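Long-range contacts in Co-type Nitrile Hydratase beta subunit (Pseudomonas putida, PDB 3QYH), which probably forms, together with its partner subunit, the cobalt-dependent nitrile hydratase that adds water to nitriles to give the corresponding amides: residues Leu37-Ala42 and Pro104-Ala109; Asp28-Val33 and Thr67-Trp72; Gly44-Asp49 and Asn78-Lys83; Ala119-Glu124 and Gly166-Pro171. All blocks are in the same frame, centred on the assembly; numbering follows the deposited sequence.

How the contacts relate
Contacts 1, 2 and 3 tie together the helical N-terminal part of the subunit, while contact 4 lies at the C-terminal end of strand 158-168, the central strand of the antiparallel sheet. Helix 28-43 serves contacts 1 and 2, and helix 68-82 serves contacts 2 and 3. Contacts 2 and 3 are buried and rely on aromatic and aliphatic packing; contact 1 is only partly buried, with small side chains and a water between helix and loop. Contact 4, also partly buried, is held mainly by backbone hydrogen bonds and an arginine. Packing continues from contact 1 into contact 2 through Leu37 and Trp72, and from contact 3 into contact 4 through Asp49 and Pro171.

Contact 1 (Leu37-Ala42 and Pro104-Ala109); sequences LPALLA and PVLTPA
Ala39 and Ala42, one turn apart on helix 28-43, face an irregular loop whose chain comes close at two points: Ala39 CA lies 5.3 Å from Leu106 CA, and Ala42 CA 5.8 Å from Val105 CA. Leu106 does most of the filling. Its CG stands anti to the backbone N (chi1 -173°), which carries the branch toward the N-terminal side of the helical segment, onto Ala39 and Pro38: CD2 rests on the backbone of Ala39, 3.7 Å from Ala39 CA, and reaches the flank of Pro38. The CB of the same leucine sits 4.0 Å from Ala42 CB, so the small alanine lets the loop settle close to the helix. Val105 comes in nearer the helix end: its CG1 lies against the last-turn carbonyl, 3.4 Å from Ala42 O, and also brushes the methyl of Ala42. Beside these apolar touches a water bridges the backbones. It accepts from Leu106 N at 3.1 Å and lies 2.9 Å from Ala39 O, although other acceptors compete for its protons, which makes that second link less certain. Just past the helical segment, Asn43 OD1 takes the N-H of Val105. Behind the interface, Leu106 also packs on Val111 and Leu114 of helix 111-117, and a side chain of the other subunit lies against Ala39. The chemistry is thus mostly short aliphatic groups on a helix backbone, with the loop's N-H groups served by a water and an asparagine; the two segments meet directly through apolar contacts, and the water supplies the polar linkage between them.

Contact 2 (Asp28-Val33 and Thr67-Trp72); sequences DWEKTV and TYYELW
Val33 CG1 marks the tight end of the contact; the axes of the short segments 28-33 and 68-72 come within 9.7 Å, at 38°. This methyl touches Trp72 CB at 3.6 Å and Tyr69 O at 3.4 Å, while Val33 O lies at the edge of the Trp72 indole. Trp29 closes the other flank: its CG takes the position between backbone N and carbonyl carbon (chi1 65°), which swings the six-membered ring across so that CZ3 meets Tyr69 CB at 3.7 Å and the ring edge comes up to Thr67 OG1. Glu30 runs across Tyr69 at about a right angle, its CG 3.7 Å from Tyr69 CD2 and also over one face of the Trp29 ring.

At the start of helix 68-82 the link is looser and runs through a water, which donates to Glu30 OE2 (2.6 Å) and to Thr67 OG1 and accepts from Tyr69 N. Glu70 folds back on the N-cap residue: its OE2 receives the Thr67 hydroxyl on its own anti lone pair and Thr67 N (2.8 Å) from above the carboxylate plane. On the outward side, exposed Asp28 pairs with Lys31, NZ to OD1 3.2 Å. The other oxygen of Glu30, OE1, is held by the backbone N-H groups of Arg26 and Tyr27. Chemically, the buried Glu30 carboxylate is met by backbone N-H groups and a water, which would partly offset the cost of burying its charge beside aromatic rings.

Contact 3 (Gly44-Asp49 and Asn78-Lys83); sequences GNFNLD and NLLVEK
Phe46 is the centre of the first shell: Leu79 CD2 stands over one face of its ring, 4.1 Å from the centroid and 28° off the normal, a CH-pi contact. Leu80 meets the same ring differently, with CD2 at the edge, 4.0 Å from Phe46 CE2, and the same methyl also touches Asn45 CB at 3.8 Å. The ring reaches this spot because CG lies between the backbone N and the carbonyl carbon (chi1 49°), turning it inward to helix 68-82. With Phe46 replaced by an alanine, Leu79 CD2 would probably lose the ring face it rests on and a gap would open beside Leu80. On the exposed side, Lys83 bends at chi2 and chi3 and lays its methylenes along the backbone, with CE 3.5 Å from Asn45 O.

In the next shell, Lys83 NZ is drawn away to a salt bridge with Glu50, which helps explain the bent course of its chain. Leu37, Leu40 and Leu41 of helix 28-43 touch Phe46 as well, and Phe51 of helix 48-56 adds another ring, so the phenyl group is held by three helices. Asn45 OD1 is bonded to Asn43 ND2.

The backbone either side of the ring is set by two helix ends. Gly44, with its positive phi, closes helix 28-43 in a Schellman motif, and Asn47 N-caps helix 48-56, OD1 accepting from Glu50 N. The arrangement is a short connection between two helices, with a Schellman motif at one end and an asparagine N-cap at the other, packed through an inward aromatic on a third helix in the helical N-terminal region of the nitrile hydratase beta subunit.

Contact 4 (Ala119-Glu124 and Gly166-Pro171); sequences ASAARE and GVFVTP
A single antiparallel beta bridge between Ala122 and Phe168 fastens the loop after helix 111-117 to the end of strand 158-168, part of the antiparallel sheet in the C-terminal region, which belongs to the SH3 clan. The pair is non-hydrogen-bonded, with CA atoms 4.3 Å apart, and the flanking residues make the bonds: Val169 N donates to Ala121 O at 3.0 Å (163°), and Arg123 N to Val167 O at 2.9 Å. The Phe168 ring lies beside the loop, CE1 3.8 Å from Ala122 CB. Ser120 OG accepts from Ala122 N in an ST turn and is also bonded to an acidic side chain of the other subunit.

Arg123 bends at chi2 (-73°), which brings its guanidinium back to the loop, where NH1 donates to Ser120 O at 3.0 Å and to Ala122 O at 2.8 Å; NE pairs with Glu180. A leucine in its place would probably leave Glu180 without its ionic mate and those two carbonyls without the NH1 donor they share. Val169 CG2 sits over one face of the guanidinium, toward its rim, 3.4 Å from Arg123 NH2.

Contact 1 (Leu37-Ala42 and Pro104-Ala109)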
loop_
_atom_site.group_PDB
_atom_site.type_symbol
_atom_site.label_atom_id
_atom_site.label_comp_id
_atom_site.label_asym_id
_atom_site.label_seq_id
_atom_site.Cartn_x
_atom_site.Cartn_y
_atom_site.Cartn_z
ATOM N N LEU B 37 10.310 1.541 -11.331
ATOM C CA LEU B 37 10.541 1.087 -9.962
ATOM C C LEU B 37 11.027 -0.360 -9.868
ATOM O O LEU B 37 12.044 -0.629 -9.238
ATOM C CB LEU B 37 9.301 1.258 -9.092
ATOM C CG LEU B 37 9.432 1.498 -7.592
ATOM C CD1 LEU B 37 8.269 0.958 -6.749
ATOM C CD2 LEU B 37 10.828 1.376 -6.925
ATOM N N PRO B 38 10.295 -1.302 -10.479
ATOM C CA PRO B 38 10.769 -2.696 -10.420
ATOM C C PRO B 38 12.119 -2.844 -11.112
ATOM O O PRO B 38 12.956 -3.667 -10.699
ATOM C CB PRO B 38 9.709 -3.478 -11.213
ATOM C CG PRO B 38 8.582 -2.538 -11.416
ATOM C CD PRO B 38 9.053 -1.158 -11.262
ATOM N N ALA B 39 12.346 -2.071 -12.167
ATOM C CA ALA B 39 13.628 -2.181 -12.870
ATOM C C ALA B 39 14.794 -1.766 -11.951
ATOM O O ALA B 39 15.823 -2.438 -11.881
ATOM C CB ALA B 39 13.611 -1.356 -14.168
ATOM N N LEU B 40 14.617 -0.679 -11.214
ATOM C CA LEU B 40 15.685 -0.168 -10.376
ATOM C C LEU B 40 15.840 -0.991 -9.104
ATOM O O LEU B 40 16.952 -1.182 -8.630
ATOM C CB LEU B 40 15.465 1.317 -10.054
ATOM C CG LEU B 40 15.476 2.232 -11.277
ATOM C CD1 LEU B 40 15.021 3.660 -10.917
ATOM C CD2 LEU B 40 16.866 2.251 -11.946
ATOM N N LEU B 41 14.734 -1.462 -8.540
ATOM C CA LEU B 41 14.817 -2.369 -7.400
ATOM C C LEU B 41 15.545 -3.660 -7.817
ATOM O O LEU B 41 16.341 -4.183 -7.053
ATOM C CB LEU B 41 13.428 -2.715 -6.843
ATOM C CG LEU B 41 12.680 -1.617 -6.066
ATOM C CD1 LEU B 41 11.211 -2.044 -5.801
ATOM C CD2 LEU B 41 13.412 -1.284 -4.765
ATOM N N ALA B 42 15.258 -4.168 -9.012
ATOM C CA ALA B 42 15.877 -5.418 -9.475
ATOM C C ALA B 42 17.402 -5.248 -9.546
ATOM O O ALA B 42 18.149 -6.162 -9.219
ATOM C CB ALA B 42 15.317 -5.855 -10.815
ATOM N N PRO B 104 21.137 -4.013 -17.458
ATOM C CA PRO B 104 19.877 -4.059 -16.699
ATOM C C PRO B 104 19.654 -5.430 -16.116
ATOM O O PRO B 104 19.821 -6.432 -16.808
ATOM C CB PRO B 104 18.799 -3.755 -17.756
ATOM C CG PRO B 104 19.526 -3.102 -18.887
ATOM C CD PRO B 104 20.924 -3.708 -18.880
ATOM N N VAL B 105 19.275 -5.484 -14.848
ATOM C CA VAL B 105 18.964 -6.770 -14.249
ATOM C C VAL B 105 17.571 -7.225 -14.655
ATOM O O VAL B 105 17.345 -8.404 -14.877
ATOM C CB VAL B 105 19.100 -6.709 -12.713
ATOM C CG1 VAL B 105 18.608 -7.994 -12.077
ATOM C CG2 VAL B 105 20.547 -6.449 -12.351
ATOM N N LEU B 106 16.629 -6.289 -14.758
ATOM C CA LEU B 106 15.276 -6.674 -15.166
ATOM C C LEU B 106 15.205 -6.793 -16.686
ATOM O O LEU B 106 15.111 -5.789 -17.383
ATOM C CB LEU B 106 14.241 -5.674 -14.668
ATOM C CG LEU B 106 12.790 -6.079 -14.896
ATOM C CD1 LEU B 106 12.378 -7.215 -13.954
ATOM C CD2 LEU B 106 11.873 -4.879 -14.733
ATOM N N THR B 107 15.250 -8.027 -17.189
ATOM C CA THR B 107 15.192 -8.276 -18.624
ATOM C C THR B 107 13.855 -8.912 -18.996
ATOM O O THR B 107 13.181 -9.492 -18.137
ATOM C CB THR B 107 16.309 -9.245 -19.034
ATOM O OG1 THR B 107 16.141 -10.471 -18.308
ATOM C CG2 THR B 107 17.679 -8.645 -18.711
ATOM N N PRO B 108 13.481 -8.845 -20.279
ATOM C CA PRO B 108 12.176 -9.376 -20.689
ATOM C C PRO B 108 11.931 -10.833 -20.261
ATOM O O PRO B 108 10.823 -11.146 -19.855
ATOM C CB PRO B 108 12.214 -9.257 -22.211
ATOM C CG PRO B 108 13.109 -8.084 -22.454
ATOM C CD PRO B 108 14.187 -8.189 -21.395
ATOM N N ALA B 109 12.952 -11.684 -20.329
ATOM C CA ALA B 109 12.825 -13.083 -19.947
ATOM C C ALA B 109 12.406 -13.327 -18.496
ATOM O O ALA B 109 11.758 -14.333 -18.205
ATOM C CB ALA B 109 14.116 -13.829 -20.245
HETATM O O HOH W 1 16.807 -3.161 -14.486
#

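Contact 2 (Asp28-Val33 and Thr67-Trp72)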
loop_
_atom_site.group_PDB
_atom_site.type_symbol
_atom_site.label_atom_id
_atom_site.label_comp_id
_atom_site.label_asym_id
_atom_site.label_seq_id
_atom_site.Cartn_x
_atom_site.Cartn_y
_atom_site.Cartn_z
ATOM N N ASP B 28 0.425 8.988 -20.170
ATOM C CA ASP B 28 1.493 8.121 -20.703
ATOM C C ASP B 28 2.777 8.162 -19.882
ATOM O O ASP B 28 3.395 7.120 -19.669
ATOM C CB ASP B 28 1.798 8.429 -22.165
ATOM C CG ASP B 28 0.773 7.827 -23.116
ATOM O OD1 ASP B 28 -0.094 7.041 -22.658
ATOM O OD2 ASP B 28 0.833 8.141 -24.324
ATOM N N TRP B 29 3.180 9.350 -19.412
ATOM C CA TRP B 29 4.418 9.453 -18.636
ATOM C C TRP B 29 4.371 8.607 -17.348
ATOM O O TRP B 29 5.391 8.120 -16.863
ATOM C CB TRP B 29 4.772 10.924 -18.354
ATOM C CG TRP B 29 3.781 11.678 -17.476
ATOM C CD1 TRP B 29 2.782 12.495 -17.896
ATOM C CD2 TRP B 29 3.727 11.687 -16.045
ATOM N NE1 TRP B 29 2.099 13.008 -16.817
ATOM C CE2 TRP B 29 2.666 12.534 -15.669
ATOM C CE3 TRP B 29 4.469 11.063 -15.047
ATOM C CZ2 TRP B 29 2.328 12.768 -14.340
ATOM C CZ3 TRP B 29 4.136 11.303 -13.725
ATOM C CH2 TRP B 29 3.076 12.146 -13.386
ATOM N N GLU B 30 3.181 8.416 -16.797
ATOM C CA GLU B 30 3.029 7.576 -15.605
ATOM C C GLU B 30 3.445 6.122 -15.838
ATOM O O GLU B 30 3.931 5.453 -14.926
ATOM C CB GLU B 30 1.587 7.615 -15.090
ATOM C CG GLU B 30 1.157 8.987 -14.548
ATOM C CD GLU B 30 -0.295 8.985 -14.063
ATOM O OE1 GLU B 30 -1.097 8.179 -14.580
ATOM O OE2 GLU B 30 -0.624 9.785 -13.157
ATOM N N LYS B 31 3.229 5.625 -17.052
ATOM C CA LYS B 31 3.612 4.249 -17.366
ATOM C C LYS B 31 5.117 4.073 -17.243
ATOM O O LYS B 31 5.599 3.082 -16.695
ATOM C CB LYS B 31 3.165 3.873 -18.786
ATOM C CG LYS B 31 1.647 3.946 -18.977
ATOM C CD LYS B 31 1.264 3.814 -20.448
ATOM C CE LYS B 31 -0.248 4.053 -20.638
ATOM N NZ LYS B 31 -0.677 3.932 -22.065
ATOM N N THR B 32 5.851 5.027 -17.790
ATOM C CA THR B 32 7.310 5.034 -17.693
ATOM C C THR B 32 7.769 5.080 -16.240
ATOM O O THR B 32 8.625 4.277 -15.810
ATOM C CB THR B 32 7.875 6.265 -18.435
ATOM O OG1 THR B 32 7.392 6.248 -19.784
ATOM C CG2 THR B 32 9.406 6.267 -18.421
ATOM N N VAL B 33 7.229 6.024 -15.471
ATOM C CA VAL B 33 7.653 6.165 -14.077
ATOM C C VAL B 33 7.329 4.897 -13.271
ATOM O O VAL B 33 8.156 4.366 -12.522
ATOM C CB VAL B 33 7.008 7.412 -13.407
ATOM C CG1 VAL B 33 7.359 7.437 -11.927
ATOM C CG2 VAL B 33 7.510 8.712 -14.096
ATOM N N THR B 67 1.360 14.965 -8.071
ATOM C CA THR B 67 0.547 13.770 -8.256
ATOM C C THR B 67 1.387 12.552 -7.854
ATOM O O THR B 67 2.602 12.654 -7.690
ATOM C CB THR B 67 0.040 13.620 -9.700
ATOM O OG1 THR B 67 1.157 13.484 -10.585
ATOM C CG2 THR B 67 -0.778 14.837 -10.112
ATOM N N TYR B 68 0.750 11.401 -7.683
ATOM C CA TYR B 68 1.448 10.252 -7.108
ATOM C C TYR B 68 2.781 9.902 -7.788
ATOM O O TYR B 68 3.806 9.769 -7.119
ATOM C CB TYR B 68 0.535 9.033 -7.072
ATOM C CG TYR B 68 1.171 7.844 -6.397
ATOM C CD1 TYR B 68 1.292 7.791 -5.007
ATOM C CD2 TYR B 68 1.641 6.766 -7.152
ATOM C CE1 TYR B 68 1.861 6.711 -4.384
ATOM C CE2 TYR B 68 2.213 5.667 -6.549
ATOM C CZ TYR B 68 2.328 5.644 -5.161
ATOM O OH TYR B 68 2.891 4.542 -4.550
ATOM N N TYR B 69 2.771 9.731 -9.107
ATOM C CA TYR B 69 3.978 9.307 -9.787
ATOM C C TYR B 69 5.046 10.414 -9.875
ATOM O O TYR B 69 6.205 10.137 -10.173
ATOM C CB TYR B 69 3.662 8.677 -11.145
ATOM C CG TYR B 69 2.964 7.331 -10.997
ATOM C CD1 TYR B 69 3.640 6.226 -10.451
ATOM C CD2 TYR B 69 1.634 7.172 -11.366
ATOM C CE1 TYR B 69 3.017 5.003 -10.277
ATOM C CE2 TYR B 69 0.986 5.923 -11.214
ATOM C CZ TYR B 69 1.688 4.861 -10.656
ATOM O OH TYR B 69 1.077 3.653 -10.507
ATOM N N GLU B 70 4.674 11.655 -9.567
ATOM C CA GLU B 70 5.688 12.686 -9.388
ATOM C C GLU B 70 6.532 12.399 -8.157
ATOM O O GLU B 70 7.716 12.729 -8.131
ATOM C CB GLU B 70 5.065 14.071 -9.271
ATOM C CG GLU B 70 4.516 14.592 -10.552
ATOM C CD GLU B 70 3.828 15.927 -10.354
ATOM O OE1 GLU B 70 4.537 16.921 -10.112
ATOM O OE2 GLU B 70 2.583 15.964 -10.419
ATOM N N LEU B 71 5.933 11.796 -7.129
ATOM C CA LEU B 71 6.709 11.420 -5.942
ATOM C C LEU B 71 7.767 10.370 -6.311
ATOM O O LEU B 71 8.912 10.442 -5.871
ATOM C CB LEU B 71 5.806 10.855 -4.841
ATOM C CG LEU B 71 4.524 11.663 -4.573
ATOM C CD1 LEU B 71 3.728 10.975 -3.471
ATOM C CD2 LEU B 71 4.850 13.094 -4.211
ATOM N N TRP B 72 7.384 9.395 -7.120
ATOM C CA TRP B 72 8.333 8.376 -7.549
ATOM C C TRP B 72 9.437 8.990 -8.403
ATOM O O TRP B 72 10.618 8.655 -8.240
ATOM C CB TRP B 72 7.624 7.288 -8.355
ATOM C CG TRP B 72 6.763 6.368 -7.535
ATOM C CD1 TRP B 72 6.215 6.628 -6.315
ATOM C CD2 TRP B 72 6.352 5.041 -7.888
ATOM N NE1 TRP B 72 5.482 5.541 -5.884
ATOM C CE2 TRP B 72 5.550 4.555 -6.826
ATOM C CE3 TRP B 72 6.583 4.213 -8.998
ATOM C CZ2 TRP B 72 4.972 3.278 -6.843
ATOM C CZ3 TRP B 72 6.008 2.947 -9.016
ATOM C CH2 TRP B 72 5.215 2.492 -7.952
HETATM O O HOH W 2 0.755 10.688 -11.097
#

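Contact 3 (Gly44-Asp49 and Asn78-Lys83)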
loop_
_atom_site.group_PDB
_atom_site.type_symbol
_atom_site.label_atom_id
_atom_site.label_comp_id
_atom_site.label_asym_id
_atom_site.label_seq_id
_atom_site.Cartn_x
_atom_site.Cartn_y
_atom_site.Cartn_z
ATOM N N GLY B 44 19.083 -3.635 -7.572
ATOM C CA GLY B 44 19.616 -3.401 -6.238
ATOM C C GLY B 44 20.145 -1.974 -6.065
ATOM O O GLY B 44 21.019 -1.710 -5.242
ATOM N N ASN B 45 19.634 -1.027 -6.841
ATOM C CA ASN B 45 20.109 0.347 -6.703
ATOM C C ASN B 45 19.712 0.990 -5.365
ATOM O O ASN B 45 20.378 1.911 -4.890
ATOM C CB ASN B 45 19.605 1.229 -7.842
ATOM C CG ASN B 45 20.116 0.801 -9.206
ATOM O OD1 ASN B 45 19.369 0.860 -10.175
ATOM N ND2 ASN B 45 21.408 0.419 -9.298
ATOM N N PHE B 46 18.603 0.536 -4.787
ATOM C CA PHE B 46 18.173 0.967 -3.463
ATOM C C PHE B 46 17.157 -0.063 -3.020
ATOM O O PHE B 46 16.722 -0.870 -3.837
ATOM C CB PHE B 46 17.569 2.382 -3.499
ATOM C CG PHE B 46 16.518 2.583 -4.580
ATOM C CD1 PHE B 46 15.245 2.081 -4.429
ATOM C CD2 PHE B 46 16.826 3.253 -5.748
ATOM C CE1 PHE B 46 14.273 2.259 -5.433
ATOM C CE2 PHE B 46 15.882 3.438 -6.754
ATOM C CZ PHE B 46 14.591 2.949 -6.593
ATOM N N ASN B 47 16.818 -0.084 -1.732
ATOM C CA ASN B 47 15.754 -0.971 -1.267
ATOM C C ASN B 47 14.463 -0.189 -1.053
ATOM O O ASN B 47 14.452 1.030 -1.181
ATOM C CB ASN B 47 16.181 -1.784 -0.032
ATOM C CG ASN B 47 16.396 -0.925 1.212
ATOM O OD1 ASN B 47 15.642 0.013 1.471
ATOM N ND2 ASN B 47 17.418 -1.260 2.001
ATOM N N LEU B 48 13.375 -0.881 -0.744
ATOM C CA LEU B 48 12.073 -0.252 -0.712
ATOM C C LEU B 48 11.956 0.693 0.489
ATOM O O LEU B 48 11.259 1.693 0.426
ATOM C CB LEU B 48 10.975 -1.324 -0.653
ATOM C CG LEU B 48 9.552 -0.840 -0.895
ATOM C CD1 LEU B 48 9.445 -0.167 -2.262
ATOM C CD2 LEU B 48 8.585 -2.026 -0.787
ATOM N N ASP B 49 12.636 0.369 1.581
ATOM C CA ASP B 49 12.597 1.238 2.756
ATOM C C ASP B 49 13.273 2.570 2.449
ATOM O O ASP B 49 12.776 3.631 2.843
ATOM C CB ASP B 49 13.232 0.555 3.978
ATOM C CG ASP B 49 12.610 -0.818 4.264
ATOM O OD1 ASP B 49 13.315 -1.832 4.096
ATOM O OD2 ASP B 49 11.415 -0.878 4.627
ATOM N N ASN B 78 16.715 11.758 -7.201
ATOM C CA ASN B 78 17.446 12.176 -6.020
ATOM C C ASN B 78 18.116 11.034 -5.284
ATOM O O ASN B 78 19.313 11.107 -4.997
ATOM C CB ASN B 78 16.540 12.977 -5.090
ATOM C CG ASN B 78 16.240 14.357 -5.641
ATOM O OD1 ASN B 78 17.050 15.271 -5.521
ATOM N ND2 ASN B 78 15.087 14.510 -6.279
ATOM N N LEU B 79 17.370 9.972 -4.998
ATOM C CA LEU B 79 17.945 8.822 -4.297
ATOM C C LEU B 79 19.063 8.165 -5.147
ATOM O O LEU B 79 20.074 7.681 -4.614
ATOM C CB LEU B 79 16.855 7.813 -3.919
ATOM C CG LEU B 79 17.268 6.601 -3.103
ATOM C CD1 LEU B 79 17.933 7.071 -1.816
ATOM C CD2 LEU B 79 16.027 5.746 -2.773
ATOM N N LEU B 80 18.908 8.174 -6.465
ATOM C CA LEU B 80 19.946 7.560 -7.297
ATOM C C LEU B 80 21.235 8.375 -7.210
ATOM O O LEU B 80 22.329 7.850 -7.381
ATOM C CB LEU B 80 19.507 7.419 -8.755
ATOM C CG LEU B 80 18.505 6.273 -9.035
ATOM C CD1 LEU B 80 18.119 6.245 -10.499
ATOM C CD2 LEU B 80 19.108 4.937 -8.632
ATOM N N VAL B 81 21.099 9.674 -6.973
ATOM C CA VAL B 81 22.275 10.503 -6.804
ATOM C C VAL B 81 22.887 10.254 -5.430
ATOM O O VAL B 81 24.100 10.077 -5.313
ATOM C CB VAL B 81 21.969 11.981 -7.042
ATOM C CG1 VAL B 81 23.177 12.831 -6.680
ATOM C CG2 VAL B 81 21.598 12.195 -8.502
ATOM N N GLU B 82 22.049 10.183 -4.403
ATOM C CA GLU B 82 22.529 9.901 -3.048
ATOM C C GLU B 82 23.246 8.561 -2.967
ATOM O O GLU B 82 24.205 8.408 -2.199
ATOM C CB GLU B 82 21.378 9.922 -2.034
ATOM C CG GLU B 82 20.755 11.299 -1.841
ATOM C CD GLU B 82 19.414 11.247 -1.095
ATOM O OE1 GLU B 82 18.937 10.136 -0.772
ATOM O OE2 GLU B 82 18.839 12.326 -0.843
ATOM N N LYS B 83 22.790 7.591 -3.748
ATOM C CA LYS B 83 23.365 6.245 -3.690
ATOM C C LYS B 83 24.614 6.153 -4.573
ATOM O O LYS B 83 25.268 5.134 -4.611
ATOM C CB LYS B 83 22.361 5.183 -4.135
ATOM C CG LYS B 83 21.098 5.071 -3.287
ATOM C CD LYS B 83 21.383 4.590 -1.868
ATOM C CE LYS B 83 21.566 3.102 -1.807
ATOM N NZ LYS B 83 21.933 2.681 -0.428
#

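Contact 4 (Ala119-Glu124 and Gly166-Pro171)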
loop_
_atom_site.group_PDB
_atom_site.type_symbol
_atom_site.label_atom_id
_atom_site.label_comp_id
_atom_site.label_asym_id
_atom_site.label_seq_id
_atom_site.Cartn_x
_atom_site.Cartn_y
_atom_site.Cartn_z
ATOM N N ALA B 119 9.267 -10.168 -3.337
ATOM C CA ALA B 119 10.342 -10.317 -2.357
ATOM C C ALA B 119 9.758 -10.079 -0.973
ATOM O O ALA B 119 9.572 -8.937 -0.557
ATOM C CB ALA B 119 11.443 -9.309 -2.638
ATOM N N SER B 120 9.441 -11.157 -0.277
ATOM C CA SER B 120 8.832 -11.057 1.034
ATOM C C SER B 120 9.812 -10.454 2.026
ATOM O O SER B 120 11.005 -10.743 1.971
ATOM C CB SER B 120 8.383 -12.445 1.514
ATOM O OG SER B 120 7.870 -12.395 2.838
ATOM N N ALA B 121 9.301 -9.626 2.938
ATOM C CA ALA B 121 10.119 -9.071 4.023
ATOM C C ALA B 121 10.163 -10.032 5.222
ATOM O O ALA B 121 10.829 -9.756 6.217
ATOM C CB ALA B 121 9.566 -7.728 4.452
ATOM N N ALA B 122 9.422 -11.137 5.145
ATOM C CA ALA B 122 9.456 -12.133 6.227
ATOM C C ALA B 122 10.846 -12.758 6.330
ATOM O O ALA B 122 11.511 -12.968 5.312
ATOM C CB ALA B 122 8.400 -13.215 5.999
ATOM N N ARG B 123 11.303 -13.013 7.553
ATOM C CA ARG B 123 12.591 -13.654 7.768
ATOM C C ARG B 123 12.471 -14.824 8.734
ATOM O O ARG B 123 11.611 -14.834 9.622
ATOM C CB ARG B 123 13.621 -12.656 8.271
ATOM C CG ARG B 123 13.937 -11.545 7.293
ATOM C CD ARG B 123 14.774 -12.024 6.124
ATOM N NE ARG B 123 15.112 -10.917 5.231
ATOM C CZ ARG B 123 14.349 -10.514 4.219
ATOM N NH1 ARG B 123 13.198 -11.128 3.967
ATOM N NH2 ARG B 123 14.734 -9.499 3.451
ATOM N N GLU B 124 13.348 -15.801 8.565
ATOM C CA GLU B 124 13.290 -17.037 9.329
ATOM C C GLU B 124 13.557 -16.817 10.815
ATOM O O GLU B 124 12.828 -17.324 11.671
ATOM C CB GLU B 124 14.310 -18.038 8.774
ATOM C CG GLU B 124 14.139 -19.445 9.305
ATOM C CD GLU B 124 12.863 -20.092 8.805
ATOM O OE1 GLU B 124 12.478 -19.820 7.646
ATOM O OE2 GLU B 124 12.246 -20.867 9.570
ATOM N N GLY B 166 4.638 -12.960 12.947
ATOM C CA GLY B 166 5.952 -13.562 12.806
ATOM C C GLY B 166 7.021 -12.521 12.543
ATOM O O GLY B 166 6.807 -11.324 12.762
ATOM N N VAL B 167 8.160 -12.968 12.046
ATOM C CA VAL B 167 9.357 -12.157 11.978
ATOM C C VAL B 167 9.532 -11.444 10.638
ATOM O O VAL B 167 9.404 -12.060 9.586
ATOM C CB VAL B 167 10.610 -13.019 12.258
ATOM C CG1 VAL B 167 11.889 -12.208 12.047
ATOM C CG2 VAL B 167 10.558 -13.576 13.675
ATOM N N PHE B 168 9.867 -10.154 10.691
ATOM C CA PHE B 168 10.061 -9.337 9.488
ATOM C C PHE B 168 11.259 -8.416 9.626
ATOM O O PHE B 168 11.679 -8.078 10.740
ATOM C CB PHE B 168 8.813 -8.488 9.219
ATOM C CG PHE B 168 7.628 -9.295 8.769
ATOM C CD1 PHE B 168 7.385 -9.497 7.423
ATOM C CD2 PHE B 168 6.774 -9.874 9.697
ATOM C CE1 PHE B 168 6.279 -10.262 6.993
ATOM C CE2 PHE B 168 5.692 -10.645 9.290
ATOM C CZ PHE B 168 5.446 -10.840 7.932
ATOM N N VAL B 169 11.802 -7.999 8.490
ATOM C CA VAL B 169 12.816 -6.962 8.454
ATOM C C VAL B 169 12.307 -5.719 9.206
ATOM O O VAL B 169 11.110 -5.437 9.200
ATOM C CB VAL B 169 13.112 -6.552 6.986
ATOM C CG1 VAL B 169 13.974 -5.273 6.927
ATOM C CG2 VAL B 169 13.777 -7.721 6.219
ATOM N N THR B 170 13.212 -4.993 9.852
ATOM C CA THR B 170 12.886 -3.714 10.481
ATOM C C THR B 170 13.240 -2.545 9.556
ATOM O O THR B 170 14.421 -2.326 9.234
ATOM C CB THR B 170 13.648 -3.558 11.827
ATOM O OG1 THR B 170 13.222 -4.574 12.740
ATOM C CG2 THR B 170 13.394 -2.164 12.447
ATOM N N PRO B 171 12.228 -1.765 9.145
ATOM C CA PRO B 171 12.450 -0.664 8.201
ATOM C C PRO B 171 13.305 0.439 8.805
ATOM O O PRO B 171 14.094 1.026 8.072
ATOM C CB PRO B 171 11.034 -0.143 7.908
ATOM C CG PRO B 171 10.128 -1.216 8.370
ATOM C CD PRO B 171 10.819 -1.862 9.537
#